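Local atomic coordinates of DNA protection during starvation protein (Mycobacterium smegmatis, PDB entry 2YW6), a protein that probably protects DNA from oxidative damage by oxidising iron(II) with hydrogen peroxide and storing the product as mineral inside a hollow shell of twelve subunits. Residues L111-V116 with K147-V152. Numbering follows the deposited sequence.
Sequences LVYNGV and KFQWFV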
ATOM      1  N   LEU B 111      -4.671 -38.229   2.812  1.00 32.90           N
ATOM      2  CA  LEU B 111      -5.093 -39.253   1.862  1.00 33.01           C
ATOM      3  C   LEU B 111      -5.477 -38.605   0.537  1.00 32.77           C
ATOM      4  O   LEU B 111      -5.047 -39.053  -0.527  1.00 32.47           O
ATOM      5  CB  LEU B 111      -6.285 -40.030   2.429  1.00 33.26           C
ATOM      6  CG  LEU B 111      -6.138 -41.528   2.734  1.00 36.68           C
ATOM      7  CD1 LEU B 111      -4.669 -41.967   2.775  1.00 35.02           C
ATOM      8  CD2 LEU B 111      -6.841 -41.807   4.066  1.00 36.81           C
ATOM      9  N   VAL B 112      -6.292 -37.555   0.608  1.00 31.70           N
ATOM     10  CA  VAL B 112      -6.714 -36.845  -0.592  1.00 29.63           C
ATOM     11  C   VAL B 112      -5.484 -36.406  -1.405  1.00 29.74           C
ATOM     12  O   VAL B 112      -5.430 -36.619  -2.618  1.00 30.79           O
ATOM     13  CB  VAL B 112      -7.583 -35.608  -0.238  1.00 31.23           C
ATOM     14  CG1 VAL B 112      -7.839 -34.769  -1.488  1.00 28.86           C
ATOM     15  CG2 VAL B 112      -8.901 -36.065   0.376  1.00 29.59           C
ATOM     16  N   TYR B 113      -4.492 -35.820  -0.734  1.00 28.20           N
ATOM     17  CA  TYR B 113      -3.284 -35.373  -1.407  1.00 28.57           C
ATOM     18  C   TYR B 113      -2.426 -36.493  -1.996  1.00 29.34           C
ATOM     19  O   TYR B 113      -1.701 -36.268  -2.970  1.00 30.74           O
ATOM     20  CB  TYR B 113      -2.438 -34.491  -0.470  1.00 27.12           C
ATOM     21  CG  TYR B 113      -2.896 -33.055  -0.498  1.00 27.70           C
ATOM     22  CD1 TYR B 113      -4.123 -32.686   0.060  1.00 26.57           C
ATOM     23  CD2 TYR B 113      -2.179 -32.090  -1.209  1.00 26.23           C
ATOM     24  CE1 TYR B 113      -4.627 -31.399  -0.111  1.00 27.09           C
ATOM     25  CE2 TYR B 113      -2.673 -30.808  -1.384  1.00 22.28           C
ATOM     26  CZ  TYR B 113      -3.893 -30.470  -0.843  1.00 24.58           C
ATOM     27  OH  TYR B 113      -4.417 -29.227  -1.079  1.00 24.05           O
ATOM     28  N   ASN B 114      -2.476 -37.690  -1.419  1.00 29.84           N
ATOM     29  CA  ASN B 114      -1.688 -38.784  -1.981  1.00 30.21           C
ATOM     30  C   ASN B 114      -2.178 -38.964  -3.421  1.00 30.21           C
ATOM     31  O   ASN B 114      -1.377 -39.059  -4.356  1.00 27.45           O
ATOM     32  CB  ASN B 114      -1.870 -40.095  -1.189  1.00 31.50           C
ATOM     33  CG  ASN B 114      -0.977 -40.178   0.061  1.00 34.82           C
ATOM     34  OD1 ASN B 114       0.088 -39.558   0.125  1.00 32.82           O
ATOM     35  ND2 ASN B 114      -1.403 -40.977   1.046  1.00 35.05           N
ATOM     36  N   GLY B 115      -3.498 -38.981  -3.596  1.00 29.99           N
ATOM     37  CA  GLY B 115      -4.051 -39.142  -4.926  1.00 30.58           C
ATOM     38  C   GLY B 115      -3.677 -37.990  -5.844  1.00 31.51           C
ATOM     39  O   GLY B 115      -3.241 -38.205  -6.986  1.00 29.69           O
ATOM     40  N   VAL B 116      -3.851 -36.768  -5.336  1.00 32.56           N
ATOM     41  CA  VAL B 116      -3.561 -35.543  -6.087  1.00 33.72           C
ATOM     42  C   VAL B 116      -2.106 -35.472  -6.543  1.00 32.29           C
ATOM     43  O   VAL B 116      -1.822 -35.201  -7.710  1.00 32.83           O
ATOM     44  CB  VAL B 116      -3.906 -34.282  -5.232  1.00 35.81           C
ATOM     45  CG1 VAL B 116      -3.642 -32.989  -6.022  1.00 33.94           C
ATOM     46  CG2 VAL B 116      -5.360 -34.346  -4.801  1.00 34.18           C
ATOM     47  N   LYS B 147       4.278 -29.531  -0.733  1.00 38.14           N
ATOM     48  CA  LYS B 147       4.645 -28.812   0.473  1.00 38.19           C
ATOM     49  C   LYS B 147       3.440 -28.801   1.413  1.00 37.36           C
ATOM     50  O   LYS B 147       3.567 -29.043   2.609  1.00 40.91           O
ATOM     51  CB  LYS B 147       5.052 -27.370   0.156  1.00 36.85           C
ATOM     52  CG  LYS B 147       5.383 -26.580   1.416  1.00 35.26           C
ATOM     53  CD  LYS B 147       5.118 -25.089   1.278  1.00 35.95           C
ATOM     54  CE  LYS B 147       6.279 -24.379   0.620  1.00 35.68           C
ATOM     55  NZ  LYS B 147       6.201 -22.900   0.816  1.00 36.98           N
ATOM     56  N   PHE B 148       2.266 -28.521   0.868  1.00 34.74           N
ATOM     57  CA  PHE B 148       1.062 -28.482   1.680  1.00 34.53           C
ATOM     58  C   PHE B 148       0.795 -29.801   2.407  1.00 34.98           C
ATOM     59  O   PHE B 148       0.433 -29.800   3.589  1.00 33.63           O
ATOM     60  CB  PHE B 148      -0.158 -28.131   0.824  1.00 31.10           C
ATOM     61  CG  PHE B 148      -1.404 -27.924   1.626  1.00 27.91           C
ATOM     62  CD1 PHE B 148      -1.624 -26.723   2.296  1.00 25.81           C
ATOM     63  CD2 PHE B 148      -2.339 -28.947   1.753  1.00 25.67           C
ATOM     64  CE1 PHE B 148      -2.759 -26.543   3.077  1.00 25.54           C
ATOM     65  CE2 PHE B 148      -3.479 -28.783   2.532  1.00 27.10           C
ATOM     66  CZ  PHE B 148      -3.693 -27.581   3.199  1.00 26.95           C
ATOM     67  N   GLN B 149       0.956 -30.916   1.692  1.00 36.32           N
ATOM     68  CA  GLN B 149       0.726 -32.238   2.263  1.00 37.94           C
ATOM     69  C   GLN B 149       1.658 -32.425   3.443  1.00 40.50           C
ATOM     70  O   GLN B 149       1.300 -33.042   4.444  1.00 38.00           O
ATOM     71  CB  GLN B 149       0.987 -33.341   1.234  1.00 38.71           C
ATOM     72  CG  GLN B 149       0.446 -34.701   1.664  1.00 44.26           C
ATOM     73  CD  GLN B 149       1.039 -35.862   0.877  1.00 46.11           C
ATOM     74  OE1 GLN B 149       0.413 -36.919   0.741  1.00 46.71           O
ATOM     75  NE2 GLN B 149       2.254 -35.679   0.376  1.00 44.89           N
ATOM     76  N   TRP B 150       2.867 -31.897   3.325  1.00 42.22           N
ATOM     77  CA  TRP B 150       3.809 -32.020   4.420  1.00 42.51           C
ATOM     78  C   TRP B 150       3.322 -31.270   5.660  1.00 41.73           C
ATOM     79  O   TRP B 150       3.453 -31.775   6.779  1.00 38.07           O
ATOM     80  CB  TRP B 150       5.193 -31.511   4.029  1.00 48.79           C
ATOM     81  CG  TRP B 150       6.081 -31.494   5.216  1.00 59.04           C
ATOM     82  CD1 TRP B 150       6.369 -32.547   6.033  1.00 61.77           C
ATOM     83  CD2 TRP B 150       6.718 -30.348   5.786  1.00 62.82           C
ATOM     84  NE1 TRP B 150       7.142 -32.127   7.086  1.00 65.84           N
ATOM     85  CE2 TRP B 150       7.371 -30.783   6.964  1.00 65.33           C
ATOM     86  CE3 TRP B 150       6.798 -28.999   5.429  1.00 65.01           C
ATOM     87  CZ2 TRP B 150       8.095 -29.911   7.781  1.00 67.04           C
ATOM     88  CZ3 TRP B 150       7.521 -28.128   6.246  1.00 66.75           C
ATOM     89  CH2 TRP B 150       8.160 -28.590   7.409  1.00 66.60           C
ATOM     90  N   PHE B 151       2.772 -30.072   5.480  1.00 39.66           N
ATOM     91  CA  PHE B 151       2.277 -29.321   6.633  1.00 39.80           C
ATOM     92  C   PHE B 151       1.176 -30.129   7.285  1.00 37.51           C
ATOM     93  O   PHE B 151       1.052 -30.158   8.504  1.00 36.60           O
ATOM     94  CB  PHE B 151       1.730 -27.948   6.229  1.00 44.58           C
ATOM     95  CG  PHE B 151       2.792 -26.956   5.855  1.00 52.19           C
ATOM     96  CD1 PHE B 151       4.097 -27.098   6.319  1.00 54.19           C
ATOM     97  CD2 PHE B 151       2.484 -25.861   5.057  1.00 56.46           C
ATOM     98  CE1 PHE B 151       5.082 -26.169   5.991  1.00 56.09           C
ATOM     99  CE2 PHE B 151       3.467 -24.921   4.724  1.00 58.17           C
ATOM    100  CZ  PHE B 151       4.771 -25.082   5.194  1.00 56.69           C
ATOM    101  N   VAL B 152       0.379 -30.792   6.456  1.00 34.87           N
ATOM    102  CA  VAL B 152      -0.710 -31.625   6.949  1.00 32.38           C
ATOM    103  C   VAL B 152      -0.124 -32.777   7.763  1.00 32.11           C
ATOM    104  O   VAL B 152      -0.505 -32.987   8.915  1.00 31.81           O
ATOM    105  CB  VAL B 152      -1.564 -32.193   5.773  1.00 32.00           C
ATOM    106  CG1 VAL B 152      -2.663 -33.095   6.307  1.00 31.41           C
ATOM    107  CG2 VAL B 152      -2.178 -31.045   4.959  1.00 29.68           C
TER
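Phe148 CD2 lies over one face of the Tyr113 ring, 3.4 Å from Tyr113 CZ, while the CB of Gln149 approaches the same ring obliquely near CD2. The two aromatic rings meet obliquely, with their planes 38° apart and their centroids 5.1 Å apart. This is a worked example of packing between successive antiparallel helices, 102-127 and 132-155, in the four-helix bundle of the ferritin-like fold. The local axes lie 10.0 Å apart and run at 159°, and Tyr113 and Gln149 make the nearest backbone approach, 6.3 Å from CA to CA.

Phe148 directs its CB toward helix 102-127. With CG anti to its own backbone N, its ring lies across the hydroxyl end of the tyrosine, and CD2 also comes within 3.5 Å of Tyr113 OH. That hydroxyl is buried but satisfied, being hydrogen-bonded to Gln57 NE2 on helix 47-75, the helix that Phe148 also touches through Met53 and Gln57. Leu31 and Leu35 of helix 12-41 pack on Tyr113 as well, and all four bundle helices therefore gather around this aromatic pair.

Gln149 starts out less directly, yet its extended chain brings the amide over to helix 102-127, sliding past Tyr113 in the opposite direction. There it meets the amide of Asn114, the two planes being nearly perpendicular at 82°. Beyond the bundle interior, Trp150 and Phe151 pack against Ala73 and Glu70, respectively, of a second subunit, so the same short segment serves both the subunit core and the dodecamer. Nearest the backbones, Gln149 CG rests 3.6 Å from Tyr113 CB.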